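Local coordinates for Blr3880 protein (Bradyrhizobium japonicum, PDB 2OOD) that probably catalyses the hydrolytic deamination of guanine to xanthine and ammonia with the aid of one bound zinc ion, at residues Q136-S141 with A202-F207; V231-S236 with P267-G272; S141-T146 with A162-I167; G78-P83 with F323-G328. One frame throughout, in Å; residues are numbered along the deposited sequence.

Contact 1 of 4, residues Q136-S141 with A202-F207. With GUN (guanine), chain C.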
loop_
_atom_site.group_PDB
_atom_site.type_symbol
_atom_site.label_atom_id
_atom_site.label_comp_id
_atom_site.label_asym_id
_atom_site.label_seq_id
_atom_site.Cartn_x
_atom_site.Cartn_y
_atom_site.Cartn_z
ATOM N N GLN A 136 15.868 -0.706 -14.598
ATOM C CA GLN A 136 15.697 -0.633 -16.040
ATOM C C GLN A 136 14.757 0.551 -16.203
ATOM O O GLN A 136 13.568 0.449 -15.917
ATOM C CB GLN A 136 15.059 -1.909 -16.577
ATOM C CG GLN A 136 14.780 -1.866 -18.064
ATOM C CD GLN A 136 14.448 -3.225 -18.617
ATOM O OE1 GLN A 136 13.629 -3.942 -18.057
ATOM N NE2 GLN A 136 15.080 -3.589 -19.726
ATOM N N ALA A 137 15.295 1.675 -16.664
ATOM C CA ALA A 137 14.510 2.893 -16.782
ATOM C C ALA A 137 14.040 3.380 -18.140
ATOM O O ALA A 137 14.750 3.303 -19.143
ATOM C CB ALA A 137 15.253 4.021 -16.096
ATOM N N PHE A 138 12.820 3.899 -18.143
ATOM C CA PHE A 138 12.235 4.492 -19.328
ATOM C C PHE A 138 12.607 5.966 -19.206
ATOM O O PHE A 138 12.715 6.496 -18.101
ATOM C CB PHE A 138 10.718 4.342 -19.310
ATOM C CG PHE A 138 10.242 2.986 -19.730
ATOM C CD1 PHE A 138 10.047 2.692 -21.075
ATOM C CD2 PHE A 138 10.029 1.985 -18.788
ATOM C CE1 PHE A 138 9.643 1.415 -21.476
ATOM C CE2 PHE A 138 9.628 0.705 -19.180
ATOM C CZ PHE A 138 9.437 0.423 -20.523
ATOM N N THR A 139 12.811 6.628 -20.332
ATOM C CA THR A 139 13.167 8.035 -20.323
ATOM C C THR A 139 12.155 8.746 -21.214
ATOM O O THR A 139 11.066 8.221 -21.449
ATOM C CB THR A 139 14.599 8.214 -20.859
ATOM O OG1 THR A 139 14.692 7.670 -22.180
ATOM C CG2 THR A 139 15.590 7.472 -19.969
ATOM N N SER A 140 12.479 9.938 -21.692
ATOM C CA SER A 140 11.552 10.624 -22.577
ATOM C C SER A 140 12.023 10.375 -24.008
ATOM O O SER A 140 12.948 9.591 -24.240
ATOM C CB SER A 140 11.510 12.124 -22.282
ATOM O OG SER A 140 12.775 12.721 -22.488
ATOM N N SER A 141 11.383 11.035 -24.965
ATOM C CA SER A 141 11.739 10.875 -26.367
ATOM C C SER A 141 12.963 11.692 -26.765
ATOM O O SER A 141 13.468 11.548 -27.876
ATOM C CB SER A 141 10.553 11.267 -27.235
ATOM O OG SER A 141 10.013 12.493 -26.782
ATOM N N ALA A 202 19.042 -0.271 -23.703
ATOM C CA ALA A 202 17.844 -1.008 -24.075
ATOM C C ALA A 202 17.066 -0.284 -25.161
ATOM O O ALA A 202 16.663 0.865 -24.977
ATOM C CB ALA A 202 16.957 -1.216 -22.858
ATOM N N ILE A 203 16.880 -0.955 -26.300
ATOM C CA ILE A 203 16.115 -0.392 -27.410
ATOM C C ILE A 203 14.763 -0.169 -26.756
ATOM O O ILE A 203 14.194 -1.105 -26.192
ATOM C CB ILE A 203 15.926 -1.411 -28.546
ATOM C CG1 ILE A 203 17.270 -2.040 -28.932
ATOM C CG2 ILE A 203 15.285 -0.730 -29.744
ATOM C CD1 ILE A 203 18.210 -1.094 -29.595
ATOM N N THR A 204 14.227 1.041 -26.828
ATOM C CA THR A 204 12.970 1.263 -26.145
ATOM C C THR A 204 11.754 1.840 -26.845
ATOM O O THR A 204 11.533 3.054 -26.835
ATOM C CB THR A 204 13.193 2.106 -24.874
ATOM O OG1 THR A 204 14.188 1.483 -24.058
ATOM C CG2 THR A 204 11.909 2.213 -24.070
ATOM N N PRO A 205 10.951 0.975 -27.485
ATOM C CA PRO A 205 9.745 1.471 -28.146
ATOM C C PRO A 205 8.770 1.531 -26.963
ATOM O O PRO A 205 8.394 0.497 -26.416
ATOM C CB PRO A 205 9.406 0.350 -29.121
ATOM C CG PRO A 205 9.859 -0.871 -28.384
ATOM C CD PRO A 205 11.201 -0.435 -27.835
ATOM N N ARG A 206 8.387 2.731 -26.549
ATOM C CA ARG A 206 7.509 2.881 -25.399
ATOM C C ARG A 206 6.417 1.822 -25.293
ATOM O O ARG A 206 6.373 1.072 -24.316
ATOM C CB ARG A 206 6.898 4.273 -25.387
ATOM C CG ARG A 206 6.235 4.613 -24.085
ATOM C CD ARG A 206 6.424 6.065 -23.794
ATOM N NE ARG A 206 5.814 6.441 -22.527
ATOM C CZ ARG A 206 6.022 7.601 -21.919
ATOM N NH1 ARG A 206 6.832 8.502 -22.460
ATOM N NH2 ARG A 206 5.419 7.860 -20.772
ATOM N N PHE A 207 5.530 1.764 -26.282
ATOM C CA PHE A 207 4.472 0.763 -26.280
ATOM C C PHE A 207 3.738 0.754 -27.616
ATOM O O PHE A 207 3.533 1.802 -28.233
ATOM C CB PHE A 207 3.513 0.995 -25.098
ATOM C CG PHE A 207 2.655 2.217 -25.231
ATOM C CD1 PHE A 207 3.202 3.442 -25.607
ATOM C CD2 PHE A 207 1.291 2.148 -24.950
ATOM C CE1 PHE A 207 2.399 4.586 -25.709
ATOM C CE2 PHE A 207 0.476 3.296 -25.049
ATOM C CZ PHE A 207 1.036 4.510 -25.428
HETATM N N9 GUN C . 3.295 2.847 -21.665
HETATM C C8 GUN C . 2.250 3.456 -22.277
HETATM N N7 GUN C . 1.326 3.763 -21.413
HETATM C C5 GUN C . 1.717 3.381 -20.178
HETATM C C6 GUN C . 1.138 3.452 -18.868
HETATM O O6 GUN C . 0.032 3.970 -18.676
HETATM N N1 GUN C . 1.872 2.932 -17.804
HETATM C C2 GUN C . 3.117 2.357 -18.006
HETATM N N2 GUN C . 3.832 1.858 -16.928
HETATM N N3 GUN C . 3.656 2.286 -19.210
HETATM C C4 GUN C . 2.998 2.773 -20.313
HETATM O O HOH W 1 14.772 1.375 -21.342
#

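Contact 2 of 4, residues V231-S236 with P267-G272. With ZN (zinc ion), chain B; GUN (guanine), chain C.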
loop_
_atom_site.group_PDB
_atom_site.type_symbol
_atom_site.label_atom_id
_atom_site.label_comp_id
_atom_site.label_asym_id
_atom_site.label_seq_id
_atom_site.Cartn_x
_atom_site.Cartn_y
_atom_site.Cartn_z
ATOM N N VAL A 231 15.834 -4.951 -24.883
ATOM C CA VAL A 231 14.619 -4.387 -25.479
ATOM C C VAL A 231 13.669 -4.194 -24.297
ATOM O O VAL A 231 13.399 -5.133 -23.551
ATOM C CB VAL A 231 13.967 -5.333 -26.521
ATOM C CG1 VAL A 231 12.809 -4.624 -27.205
ATOM C CG2 VAL A 231 14.991 -5.765 -27.551
ATOM N N ASN A 232 13.176 -2.976 -24.124
ATOM C CA ASN A 232 12.307 -2.652 -23.000
ATOM C C ASN A 232 11.031 -1.975 -23.481
ATOM O O ASN A 232 11.089 -1.003 -24.227
ATOM C CB ASN A 232 13.087 -1.741 -22.038
ATOM C CG ASN A 232 12.277 -1.313 -20.831
ATOM O OD1 ASN A 232 11.559 -2.113 -20.229
ATOM N ND2 ASN A 232 12.412 -0.048 -20.454
ATOM N N THR A 233 9.878 -2.486 -23.053
ATOM C CA THR A 233 8.597 -1.916 -23.476
ATOM C C THR A 233 7.431 -2.253 -22.535
ATOM O O THR A 233 7.633 -2.752 -21.433
ATOM C CB THR A 233 8.238 -2.399 -24.915
ATOM O OG1 THR A 233 7.150 -1.623 -25.426
ATOM C CG2 THR A 233 7.853 -3.867 -24.910
ATOM N N HIS A 234 6.210 -1.955 -22.974
ATOM C CA HIS A 234 5.001 -2.247 -22.201
ATOM C C HIS A 234 4.115 -3.188 -22.993
ATOM O O HIS A 234 4.098 -3.149 -24.221
ATOM C CB HIS A 234 4.230 -0.972 -21.898
ATOM C CG HIS A 234 5.014 0.021 -21.110
ATOM N ND1 HIS A 234 5.711 1.050 -21.700
ATOM C CD2 HIS A 234 5.227 0.134 -19.780
ATOM C CE1 HIS A 234 6.317 1.760 -20.765
ATOM N NE2 HIS A 234 6.038 1.226 -19.590
ATOM N N ILE A 235 3.363 -4.026 -22.292
ATOM C CA ILE A 235 2.506 -4.985 -22.973
ATOM C C ILE A 235 1.265 -5.355 -22.160
ATOM O O ILE A 235 1.362 -5.675 -20.981
ATOM C CB ILE A 235 3.329 -6.272 -23.302
ATOM C CG1 ILE A 235 2.521 -7.240 -24.157
ATOM C CG2 ILE A 235 3.750 -6.967 -22.023
ATOM C CD1 ILE A 235 3.317 -8.458 -24.579
ATOM N N SER A 236 0.097 -5.271 -22.790
ATOM C CA SER A 236 -1.167 -5.651 -22.156
ATOM C C SER A 236 -1.449 -5.094 -20.761
ATOM O O SER A 236 -1.834 -5.848 -19.865
ATOM C CB SER A 236 -1.235 -7.172 -22.080
ATOM O OG SER A 236 -0.892 -7.739 -23.327
ATOM N N PRO A 267 15.372 -13.271 -25.591
ATOM C CA PRO A 267 16.187 -12.901 -24.425
ATOM C C PRO A 267 16.415 -11.399 -24.315
ATOM O O PRO A 267 16.572 -10.715 -25.325
ATOM C CB PRO A 267 17.485 -13.661 -24.658
ATOM C CG PRO A 267 17.010 -14.906 -25.326
ATOM C CD PRO A 267 16.012 -14.366 -26.341
ATOM N N LYS A 268 16.422 -10.896 -23.085
ATOM C CA LYS A 268 16.649 -9.481 -22.822
ATOM C C LYS A 268 15.475 -8.579 -23.189
ATOM O O LYS A 268 15.624 -7.358 -23.278
ATOM C CB LYS A 268 17.920 -9.005 -23.535
ATOM C CG LYS A 268 19.202 -9.604 -22.968
ATOM C CD LYS A 268 20.434 -9.066 -23.680
ATOM C CE LYS A 268 21.706 -9.682 -23.122
ATOM N NZ LYS A 268 22.928 -9.087 -23.729
ATOM N N PHE A 269 14.313 -9.182 -23.412
ATOM C CA PHE A 269 13.106 -8.421 -23.718
ATOM C C PHE A 269 12.296 -8.329 -22.431
ATOM O O PHE A 269 12.128 -9.328 -21.730
ATOM C CB PHE A 269 12.252 -9.130 -24.767
ATOM C CG PHE A 269 10.877 -8.524 -24.947
ATOM C CD1 PHE A 269 10.640 -7.574 -25.936
ATOM C CD2 PHE A 269 9.807 -8.924 -24.144
ATOM C CE1 PHE A 269 9.359 -7.038 -26.127
ATOM C CE2 PHE A 269 8.528 -8.388 -24.332
ATOM C CZ PHE A 269 8.311 -7.447 -25.324
ATOM N N SER A 270 11.793 -7.144 -22.115
ATOM C CA SER A 270 10.987 -6.985 -20.916
ATOM C C SER A 270 9.678 -6.310 -21.281
ATOM O O SER A 270 9.680 -5.214 -21.841
ATOM C CB SER A 270 11.732 -6.152 -19.869
ATOM O OG SER A 270 12.831 -6.863 -19.332
ATOM N N GLY A 271 8.567 -6.979 -20.989
ATOM C CA GLY A 271 7.261 -6.412 -21.274
ATOM C C GLY A 271 6.598 -6.043 -19.964
ATOM O O GLY A 271 6.228 -6.920 -19.197
ATOM N N GLY A 272 6.440 -4.753 -19.699
ATOM C CA GLY A 272 5.839 -4.339 -18.447
ATOM C C GLY A 272 4.355 -4.598 -18.289
ATOM O O GLY A 272 3.599 -4.459 -19.245
HETATM ZN ZN ZN B . 5.808 1.889 -17.459
HETATM N N9 GUN C . 3.295 2.847 -21.665
HETATM C C8 GUN C . 2.250 3.456 -22.277
HETATM N N7 GUN C . 1.326 3.763 -21.413
HETATM C C5 GUN C . 1.717 3.381 -20.178
HETATM C C6 GUN C . 1.138 3.452 -18.868
HETATM O O6 GUN C . 0.032 3.970 -18.676
HETATM N N1 GUN C . 1.872 2.932 -17.804
HETATM C C2 GUN C . 3.117 2.357 -18.006
HETATM N N2 GUN C . 3.832 1.858 -16.928
HETATM N N3 GUN C . 3.656 2.286 -19.210
HETATM C C4 GUN C . 2.998 2.773 -20.313
HETATM O O HOH W 2 4.755 3.497 -15.778
#

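Contact 3 of 4, residues S141-T146 with A162-I167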
loop_
_atom_site.group_PDB
_atom_site.type_symbol
_atom_site.label_atom_id
_atom_site.label_comp_id
_atom_site.label_asym_id
_atom_site.label_seq_id
_atom_site.Cartn_x
_atom_site.Cartn_y
_atom_site.Cartn_z
ATOM N N SER A 141 11.383 11.035 -24.965
ATOM C CA SER A 141 11.739 10.875 -26.367
ATOM C C SER A 141 12.963 11.692 -26.765
ATOM O O SER A 141 13.468 11.548 -27.876
ATOM C CB SER A 141 10.553 11.267 -27.235
ATOM O OG SER A 141 10.013 12.493 -26.782
ATOM N N SER A 142 13.435 12.549 -25.858
ATOM C CA SER A 142 14.607 13.388 -26.105
ATOM C C SER A 142 15.879 12.729 -25.586
ATOM O O SER A 142 15.934 12.295 -24.442
ATOM C CB SER A 142 14.434 14.742 -25.416
ATOM O OG SER A 142 15.691 15.372 -25.221
ATOM N N PRO A 143 16.925 12.657 -26.419
ATOM C CA PRO A 143 18.182 12.031 -25.983
ATOM C C PRO A 143 18.788 12.650 -24.714
ATOM O O PRO A 143 19.532 11.986 -23.991
ATOM C CB PRO A 143 19.091 12.190 -27.205
ATOM C CG PRO A 143 18.126 12.146 -28.347
ATOM C CD PRO A 143 16.983 13.013 -27.847
ATOM N N VAL A 144 18.461 13.914 -24.450
ATOM C CA VAL A 144 18.971 14.629 -23.279
ATOM C C VAL A 144 18.796 13.835 -21.982
ATOM O O VAL A 144 19.775 13.490 -21.315
ATOM C CB VAL A 144 18.261 15.995 -23.120
ATOM C CG1 VAL A 144 18.766 16.717 -21.886
ATOM C CG2 VAL A 144 18.490 16.838 -24.353
ATOM N N ALA A 145 17.543 13.549 -21.631
ATOM C CA ALA A 145 17.234 12.802 -20.420
ATOM C C ALA A 145 18.039 11.506 -20.335
ATOM O O ALA A 145 18.523 11.140 -19.265
ATOM C CB ALA A 145 15.750 12.501 -20.367
ATOM N N THR A 146 18.188 10.808 -21.455
ATOM C CA THR A 146 18.951 9.564 -21.457
ATOM C C THR A 146 20.440 9.794 -21.197
ATOM O O THR A 146 21.075 9.029 -20.464
ATOM C CB THR A 146 18.806 8.808 -22.797
ATOM O OG1 THR A 146 17.450 8.379 -22.955
ATOM C CG2 THR A 146 19.721 7.587 -22.826
ATOM N N ALA A 162 18.962 1.358 -19.630
ATOM C CA ALA A 162 18.151 2.482 -20.081
ATOM C C ALA A 162 18.302 2.741 -21.576
ATOM O O ALA A 162 19.091 2.085 -22.256
ATOM C CB ALA A 162 18.511 3.729 -19.291
ATOM N N GLY A 163 17.536 3.696 -22.089
ATOM C CA GLY A 163 17.620 4.007 -23.500
ATOM C C GLY A 163 16.607 5.033 -23.952
ATOM O O GLY A 163 15.683 5.369 -23.215
ATOM N N LEU A 164 16.791 5.538 -25.167
ATOM C CA LEU A 164 15.884 6.527 -25.736
ATOM C C LEU A 164 14.512 5.880 -25.907
ATOM O O LEU A 164 14.375 4.877 -26.604
ATOM C CB LEU A 164 16.405 7.004 -27.094
ATOM C CG LEU A 164 15.589 8.101 -27.780
ATOM C CD1 LEU A 164 15.624 9.378 -26.954
ATOM C CD2 LEU A 164 16.148 8.339 -29.159
ATOM N N THR A 165 13.501 6.456 -25.270
ATOM C CA THR A 165 12.145 5.922 -25.341
ATOM C C THR A 165 11.352 6.514 -26.505
ATOM O O THR A 165 10.752 7.578 -26.372
ATOM C CB THR A 165 11.395 6.202 -24.028
ATOM O OG1 THR A 165 12.102 5.590 -22.942
ATOM C CG2 THR A 165 9.983 5.652 -24.089
ATOM N N GLY A 166 11.346 5.817 -27.640
ATOM C CA GLY A 166 10.636 6.303 -28.815
ATOM C C GLY A 166 9.119 6.257 -28.720
ATOM O O GLY A 166 8.549 5.279 -28.239
ATOM N N ILE A 167 8.464 7.321 -29.172
ATOM C CA ILE A 167 7.009 7.408 -29.154
ATOM C C ILE A 167 6.622 8.028 -30.494
ATOM O O ILE A 167 7.059 9.127 -30.848
ATOM C CB ILE A 167 6.503 8.267 -27.962
ATOM C CG1 ILE A 167 4.979 8.381 -27.996
ATOM C CG2 ILE A 167 7.140 9.634 -27.986
ATOM C CD1 ILE A 167 4.274 7.135 -27.540
#

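Contact 4 of 4, residues G78-P83 with F323-G328. With ZN (zinc ion), chain B; GUN (guanine), chain C.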
loop_
_atom_site.group_PDB
_atom_site.type_symbol
_atom_site.label_atom_id
_atom_site.label_comp_id
_atom_site.label_asym_id
_atom_site.label_seq_id
_atom_site.Cartn_x
_atom_site.Cartn_y
_atom_site.Cartn_z
ATOM N N GLY A 78 12.910 -3.563 -12.225
ATOM C CA GLY A 78 12.887 -3.670 -13.671
ATOM C C GLY A 78 11.952 -2.778 -14.457
ATOM O O GLY A 78 11.700 -3.061 -15.619
ATOM N N HIS A 79 11.450 -1.694 -13.874
ATOM C CA HIS A 79 10.529 -0.858 -14.623
ATOM C C HIS A 79 10.183 0.485 -13.988
ATOM O O HIS A 79 9.180 0.580 -13.287
ATOM C CB HIS A 79 9.242 -1.646 -14.842
ATOM C CG HIS A 79 8.355 -1.090 -15.909
ATOM N ND1 HIS A 79 8.221 -1.686 -17.141
ATOM C CD2 HIS A 79 7.537 -0.012 -15.922
ATOM C CE1 HIS A 79 7.354 -1.002 -17.868
ATOM N NE2 HIS A 79 6.925 0.019 -17.151
ATOM N N ILE A 80 11.001 1.514 -14.222
ATOM C CA ILE A 80 10.720 2.861 -13.698
ATOM C C ILE A 80 10.762 3.843 -14.849
ATOM O O ILE A 80 11.349 3.566 -15.886
ATOM C CB ILE A 80 11.749 3.382 -12.650
ATOM C CG1 ILE A 80 12.853 2.363 -12.429
ATOM C CG2 ILE A 80 11.051 3.755 -11.354
ATOM C CD1 ILE A 80 13.808 2.274 -13.583
ATOM N N HIS A 81 10.137 4.996 -14.656
ATOM C CA HIS A 81 10.102 6.052 -15.659
ATOM C C HIS A 81 10.813 7.260 -15.058
ATOM O O HIS A 81 10.232 7.993 -14.259
ATOM C CB HIS A 81 8.652 6.423 -15.994
ATOM C CG HIS A 81 7.936 5.418 -16.842
ATOM N ND1 HIS A 81 7.991 5.431 -18.217
ATOM C CD2 HIS A 81 7.112 4.396 -16.509
ATOM C CE1 HIS A 81 7.228 4.463 -18.696
ATOM N NE2 HIS A 81 6.683 3.819 -17.681
ATOM N N LEU A 82 12.067 7.459 -15.442
ATOM C CA LEU A 82 12.867 8.577 -14.943
ATOM C C LEU A 82 12.162 9.937 -14.956
ATOM O O LEU A 82 12.111 10.626 -13.935
ATOM C CB LEU A 82 14.175 8.680 -15.738
ATOM C CG LEU A 82 14.822 10.068 -15.826
ATOM C CD1 LEU A 82 15.269 10.531 -14.453
ATOM C CD2 LEU A 82 15.998 10.014 -16.781
ATOM N N PRO A 83 11.612 10.343 -16.113
ATOM C CA PRO A 83 10.932 11.635 -16.206
ATOM C C PRO A 83 9.616 11.753 -15.441
ATOM O O PRO A 83 8.967 12.794 -15.491
ATOM C CB PRO A 83 10.758 11.819 -17.710
ATOM C CG PRO A 83 10.543 10.427 -18.173
ATOM C CD PRO A 83 11.576 9.641 -17.408
ATOM N N PHE A 323 10.304 -7.706 -10.703
ATOM C CA PHE A 323 9.208 -6.892 -10.194
ATOM C C PHE A 323 9.498 -5.447 -10.535
ATOM O O PHE A 323 10.638 -5.093 -10.814
ATOM C CB PHE A 323 9.058 -7.064 -8.683
ATOM C CG PHE A 323 8.380 -8.346 -8.287
ATOM C CD1 PHE A 323 8.163 -9.355 -9.220
ATOM C CD2 PHE A 323 7.966 -8.553 -6.981
ATOM C CE1 PHE A 323 7.541 -10.547 -8.852
ATOM C CE2 PHE A 323 7.342 -9.743 -6.608
ATOM C CZ PHE A 323 7.133 -10.737 -7.551
ATOM N N GLY A 324 8.478 -4.602 -10.515
ATOM C CA GLY A 324 8.710 -3.211 -10.847
ATOM C C GLY A 324 7.887 -2.217 -10.065
ATOM O O GLY A 324 6.772 -2.515 -9.658
ATOM N N THR A 325 8.440 -1.031 -9.847
ATOM C CA THR A 325 7.742 0.023 -9.121
ATOM C C THR A 325 6.836 0.729 -10.107
ATOM O O THR A 325 5.653 0.935 -9.862
ATOM C CB THR A 325 8.723 1.076 -8.545
ATOM O OG1 THR A 325 9.599 1.525 -9.583
ATOM C CG2 THR A 325 9.539 0.491 -7.407
ATOM N N ASP A 326 7.426 1.079 -11.241
ATOM C CA ASP A 326 6.744 1.787 -12.305
ATOM C C ASP A 326 6.379 3.193 -11.850
ATOM O O ASP A 326 5.256 3.655 -12.080
ATOM C CB ASP A 326 5.483 1.043 -12.730
ATOM C CG ASP A 326 4.919 1.573 -14.033
ATOM O OD1 ASP A 326 5.732 1.753 -14.966
ATOM O OD2 ASP A 326 3.688 1.800 -14.139
ATOM N N VAL A 327 7.328 3.874 -11.209
ATOM C CA VAL A 327 7.069 5.219 -10.729
ATOM C C VAL A 327 6.438 6.099 -11.805
ATOM O O VAL A 327 6.927 6.251 -12.918
ATOM C CB VAL A 327 8.329 5.884 -10.164
ATOM C CG1 VAL A 327 8.111 7.381 -10.018
ATOM C CG2 VAL A 327 8.630 5.295 -8.809
ATOM N N GLY A 328 5.323 6.685 -11.407
ATOM C CA GLY A 328 4.523 7.510 -12.268
ATOM C C GLY A 328 3.231 6.757 -12.067
ATOM O O GLY A 328 2.373 7.169 -11.289
HETATM ZN ZN ZN B . 5.808 1.889 -17.459
HETATM N N9 GUN C . 3.295 2.847 -21.665
HETATM C C8 GUN C . 2.250 3.456 -22.277
HETATM N N7 GUN C . 1.326 3.763 -21.413
HETATM C C5 GUN C . 1.717 3.381 -20.178
HETATM C C6 GUN C . 1.138 3.452 -18.868
HETATM O O6 GUN C . 0.032 3.970 -18.676
HETATM N N1 GUN C . 1.872 2.932 -17.804
HETATM C C2 GUN C . 3.117 2.357 -18.006
HETATM N N2 GUN C . 3.832 1.858 -16.928
HETATM N N3 GUN C . 3.656 2.286 -19.210
HETATM C C4 GUN C . 2.998 2.773 -20.313
HETATM O O HOH W 2 4.755 3.497 -15.778
#

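Contact 1 of 4, residues Q136-S141 with A202-F207
Ala202 turns its CB toward Gln136 across the inside of the TIM barrel of this amidohydrolase. Strand 132-138 and strand 199-205 are not direct neighbours; strand 160-166 runs between them. Two residues on, Thr204 makes the main contact. With OG1 beside the backbone N (chi1 -54°), CG2 takes the position opposite that N and meets Phe138 CE1, 3.5 Å away. The Phe138 ring is itself stacked with His81 and His234. The hydroxyl of Thr204 works within its own strand: OG1 donates to Ala202 O at 2.7 Å, from well above the carbonyl plane. A water donates both to Thr204 OG1, at 2.8 Å, and to Ala137 O, at 2.9 Å. It bridges the two strands where no direct hydrogen bond does. Arg206 brings its carbonyl O to 4.3 Å from Phe138 CE1. The end of its side chain approaches Thr139, but NH2 forms its salt bridge with Glu107. Phe207 ends the segment as a wall of the guanine pocket. Without the ring, as with an alanine here, the imidazole end of guanine would probably lose its cover on that side. Guanine C8 sits above the centre of the Phe207 ring, 3.0 Å from its plane.

Contact 2 of 4, residues V231-S236 with P267-G272
Val231 and Phe269 pair at the start of a parallel ladder between two adjacent strands of the barrel, 231-234 and 269-272. Their axes are 15° apart. Five backbone hydrogen bonds join the segments. Val231 N donates to Lys268 O at 2.9 Å, and Ser270 N returns a bond to Val231 O. Thr233 N then donates to Ser270 O. Gly272 N donates to Thr233 O at 2.9 Å, and Ile235 N to Gly272 O at 3.1 Å.

Metal binding belongs to His234. Its NE2 holds the zinc ion at 2.2 Å, and guanine lies over one face of the imidazole. Its ND1 is hydrogen-bonded to Arg206 O, which, with the zinc bond, helps to set the turn of the ring. His79, His81 and Asp326 complete the protein ligands.

Apolar contacts lie on the other face of the sheet. Phe269 CG is anti to the backbone N (chi1 170°), and this carries the ring obliquely across Val231 and Thr233. Its CD1 is 3.9 Å from Val231 CG1, and its CZ is 3.6 Å from Thr233 CG2. A serine in place of Phe269 would probably leave both methyl groups without their packing partner. Further on, Ile235 CG2 rests on Gly271 CA at 3.6 Å.

Strand 199-205 flanks the pair beyond strand 230-234, strand 291-294 lies beyond strand 269-272, and helix 255-260 packs on Ile235.

Contact 3 of 4, residues S141-T146 with A162-I167
Leu164 packs against the turn that starts helix 143-156 and touches Ser141, Ser142 and Pro143. Its CB is 4.5 Å from Thr146 OG1. A chi1 of -177° sets CG opposite the backbone N and carries the branch away from Thr146, toward the turn before the helix. There CG comes within 4.0 Å of Ser141 O. At the tip, CD1 does most of the touching. It is 3.2 Å from Ser141 O, 3.6 Å from Pro143 N and 4.0 Å from Pro143 CD. One methyl thus packs on both the backbone of the turn and the proline ring.

The turn has polar ties of its own. Ser142 is the N-cap, and its OG accepts from Val144 N at 3.2 Å. Ser141 OG is hydrogen-bonded to Phe175 O. Across to the strand, Ser141 CA makes a C-H...O contact with Thr165 O at 3.4 Å, and its CB meets Ile167 CG2 at 3.9 Å. The Thr146 hydroxyl has a hydrogen-bond partner in Thr139 OG1, which also bonds to Gly163 O.

The contact lies within a beta-alpha-beta unit of the barrel, made of strand 132-138, helix 143-156 and strand 160-166. It packs the first turn of the helix against the end of the second strand. Helix 179-193 borders it through Asp185 and Leu189, which touch Leu164, while helix 113-129 meets Val144 on another side.

Contact 4 of 4, residues G78-P83 with F323-G328
His79, His81 and Asp326 bind one zinc ion together. His79 NE2 is 2.2 Å from the metal, His81 NE2 2.1 Å and Asp326 OD1 2.5 Å. The two histidines form the HxH motif at the end of the first strand of the amidohydrolase TIM barrel. The aspartate follows the eighth strand, 320-323. His234 is the fourth protein ligand. Guanine N2, at 2.0 Å, and a water also lie on the zinc.

Asp326 runs alongside both histidines and points the same way. Its chi1 of -167° swings CG away from the backbone N and brings the carboxylate up to the metal. OD1 lies at the edge of the His81 imidazole, in its plane; its approach to the edge of the His79 ring is too close in the model and is doubtful in detail. The carboxylate is turned 58° from the His79 ring and 62° from the His81 ring. The other oxygen, OD2, is hydrogen-bonded to Ser298 OG. That second-shell bond helps to fix the rotation of the carboxylate.

The backbones are also joined. Gly78 N donates to Phe323 O at 3.1 Å, where the last strand comes back to the first. A bond from Asp326 N to His79 O is weak and less certain.

Packing surrounds these bonds. Phe123 of helix 113-129 touches Ile80. His81 CB rests 3.5 Å from Val327 O. On the other side of the strand, Ile80 CG2 meets Val327 CB at 3.7 Å.

From the N terminus, residues 78-83 open the widest loop, which contact 4 closes only at residues 323-328. The other three contacts nest inside it. Contact 1 opens at 136-141 and closes at 202-207. Contact 3 is nested within that loop, shares Ser141 with contact 1, and closes at 162-167 after a single helix. Contact 2 follows contact 1 in series, from 231-236 to 267-272. No loops cross. Contact 3 ties a helix to its next strand, contact 2 joins neighbouring strands, contact 1 spans two strands across an intervening one, and contact 4 joins the first strand of the barrel to the loop after the eighth, where the barrel closes. Contacts 2 and 4 meet at the zinc ion; contacts 1, 2 and 4 all touch guanine.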